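Local coordinates for odorant binding protein (AGAP010409-PA) (Anopheles gambiae, PDB 3L4A) that probably binds odorants or similar small hydrophobic molecules, as a secreted, disulfide-bridged, mainly helical member of the PBP/GOBP family of insect odorant-binding proteins, at residues P33-P36 with V37-C40. Numbering follows the deposited sequence.
Sequences PDDP and VTHC
Asp-35, the N-cap of helix 36-48, grips Thr-38 with both carboxylate oxygens. Asp-35 OD2 accepts from the backbone N of Thr-38 at 2.9 Å in a nearly straight bond, the amide coming from above the carboxylate plane. Asp-35 OD1 takes the Thr-38 hydroxyl OG1 at 2.7 Å on the syn side, somewhat out of the carboxylate plane. The chi1 of 72° sets CG between the backbone N and the carbonyl carbon, folding the carboxylate back over the first turn. Thr-38 keeps OG1 anti to its own carbonyl carbon (chi1 -61°), turned to Asp-35 and also to the hydroxyl of Tyr-27 in helix 21-28; its methyl CG2 packs 3.1 Å from Pro-33 O.

A second carboxylate, that of Asp-34, reaches past the cap to His-39. His-39 NE2 donates to Asp-34 OD1 at 2.6 Å, and that oxygen lies in the imidazole plane. The bond uses the anti side of the oxygen, also out of the carboxylate plane, and the two flat groups are turned 54° apart. The carbonyl O of Asp-35 sits 3.0 Å above one face of the His-39 ring, near the rim, and accepts a hydrogen bond from the backbone N of His-39, the first main-chain bond of the helix. Tyr-101 of helix 96-105 meets the same ring, and the next residue, Cys-40, is disulfide-bonded to Cys-97 of that helix.

Two successive aspartates thus serve the helix start differently: one satisfies an amide and a hydroxyl, the other helps to set the rotation of the imidazole. Their negative charges would interact favourably with the positive end of the helix dipole, and the Asp-34 bond would probably make protonation of His-39 easier.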
ATOM      1  N   PRO A  33       1.934   3.869 -10.893  1.00 17.49           N
ATOM      2  CA  PRO A  33       1.556   3.182 -12.132  1.00 17.20           C
ATOM      3  C   PRO A  33       1.626   1.663 -12.019  1.00 15.62           C
ATOM      4  O   PRO A  33       2.325   1.137 -11.148  1.00 13.42           O
ATOM      5  CB  PRO A  33       2.606   3.668 -13.140  1.00 20.45           C
ATOM      6  CG  PRO A  33       3.177   4.902 -12.543  1.00 18.49           C
ATOM      7  CD  PRO A  33       3.144   4.689 -11.064  1.00 16.86           C
ATOM      8  N   ASP A  34       0.905   0.971 -12.897  1.00 15.26           N
ATOM      9  CA  ASP A  34       0.808  -0.479 -12.861  1.00 16.81           C
ATOM     10  C   ASP A  34       1.934  -1.106 -13.681  1.00 20.76           C
ATOM     11  O   ASP A  34       1.716  -1.619 -14.780  1.00 22.05           O
ATOM     12  CB  ASP A  34      -0.570  -0.919 -13.373  1.00 17.28           C
ATOM     13  CG  ASP A  34      -0.850  -2.385 -13.123  1.00 22.83           C
ATOM     14  OD1 ASP A  34       0.099  -3.145 -12.847  1.00 22.68           O
ATOM     15  OD2 ASP A  34      -2.031  -2.787 -13.221  1.00 23.86           O
ATOM     16  N   ASP A  35       3.144  -1.052 -13.133  1.00 13.94           N
ATOM     17  CA  ASP A  35       4.328  -1.606 -13.785  1.00 13.30           C
ATOM     18  C   ASP A  35       5.149  -2.389 -12.755  1.00 13.16           C
ATOM     19  O   ASP A  35       5.020  -2.149 -11.563  1.00 11.74           O
ATOM     20  CB  ASP A  35       5.153  -0.475 -14.408  1.00 11.08           C
ATOM     21  CG  ASP A  35       5.870   0.372 -13.375  1.00 11.71           C
ATOM     22  OD1 ASP A  35       5.377   1.470 -13.054  1.00 13.63           O
ATOM     23  OD2 ASP A  35       6.935  -0.060 -12.895  1.00 12.16           O
ATOM     24  N   PRO A  36       5.993  -3.327 -13.205  1.00 10.83           N
ATOM     25  CA  PRO A  36       6.694  -4.221 -12.274  1.00 13.62           C
ATOM     26  C   PRO A  36       7.584  -3.513 -11.250  1.00  9.79           C
ATOM     27  O   PRO A  36       7.670  -3.965 -10.111  1.00 11.59           O
ATOM     28  CB  PRO A  36       7.544  -5.094 -13.199  1.00 19.05           C
ATOM     29  CG  PRO A  36       6.814  -5.083 -14.496  1.00 21.38           C
ATOM     30  CD  PRO A  36       6.212  -3.716 -14.610  1.00 17.37           C
ATOM     31  N   VAL A  37       8.250  -2.436 -11.650  1.00  9.94           N
ATOM     32  CA  VAL A  37       9.097  -1.691 -10.724  1.00  7.46           C
ATOM     33  C   VAL A  37       8.243  -1.069  -9.634  1.00 10.39           C
ATOM     34  O   VAL A  37       8.516  -1.228  -8.440  1.00  8.99           O
ATOM     35  CB  VAL A  37       9.898  -0.593 -11.447  1.00  9.72           C
ATOM     36  CG1 VAL A  37      10.699   0.233 -10.445  1.00  9.13           C
ATOM     37  CG2 VAL A  37      10.826  -1.224 -12.470  1.00 10.88           C
ATOM     38  N   THR A  38       7.195  -0.367 -10.047  1.00  9.09           N
ATOM     39  CA  THR A  38       6.277   0.246  -9.091  1.00  6.91           C
ATOM     40  C   THR A  38       5.615  -0.795  -8.184  1.00  6.90           C
ATOM     41  O   THR A  38       5.370  -0.521  -7.007  1.00  7.48           O
ATOM     42  CB  THR A  38       5.216   1.095  -9.798  1.00 10.82           C
ATOM     43  OG1 THR A  38       5.873   2.148 -10.517  1.00 10.96           O
ATOM     44  CG2 THR A  38       4.274   1.721  -8.790  1.00 10.28           C
ATOM     45  N   HIS A  39       5.317  -1.974  -8.715  1.00  8.17           N
ATOM     46  CA  HIS A  39       4.760  -3.023  -7.861  1.00 10.31           C
ATOM     47  C   HIS A  39       5.682  -3.267  -6.679  1.00  8.59           C
ATOM     48  O   HIS A  39       5.250  -3.298  -5.525  1.00  9.15           O
ATOM     49  CB  HIS A  39       4.584  -4.343  -8.609  1.00  9.44           C
ATOM     50  CG  HIS A  39       3.573  -4.294  -9.708  1.00 10.27           C
ATOM     51  ND1 HIS A  39       3.447  -5.306 -10.635  1.00 16.74           N
ATOM     52  CD2 HIS A  39       2.650  -3.360 -10.042  1.00  7.85           C
ATOM     53  CE1 HIS A  39       2.483  -5.004 -11.487  1.00 15.68           C
ATOM     54  NE2 HIS A  39       1.983  -3.828 -11.151  1.00 13.06           N
ATOM     55  N   CYS A  40       6.961  -3.464  -6.966  1.00  7.63           N
ATOM     56  CA  CYS A  40       7.926  -3.724  -5.912  1.00  8.71           C
ATOM     57  C   CYS A  40       8.162  -2.509  -5.025  1.00  8.63           C
ATOM     58  O   CYS A  40       8.380  -2.651  -3.822  1.00  8.30           O
ATOM     59  CB  CYS A  40       9.245  -4.248  -6.487  1.00  8.86           C
ATOM     60  SG  CYS A  40       9.129  -5.918  -7.178  1.00 11.54           S
TER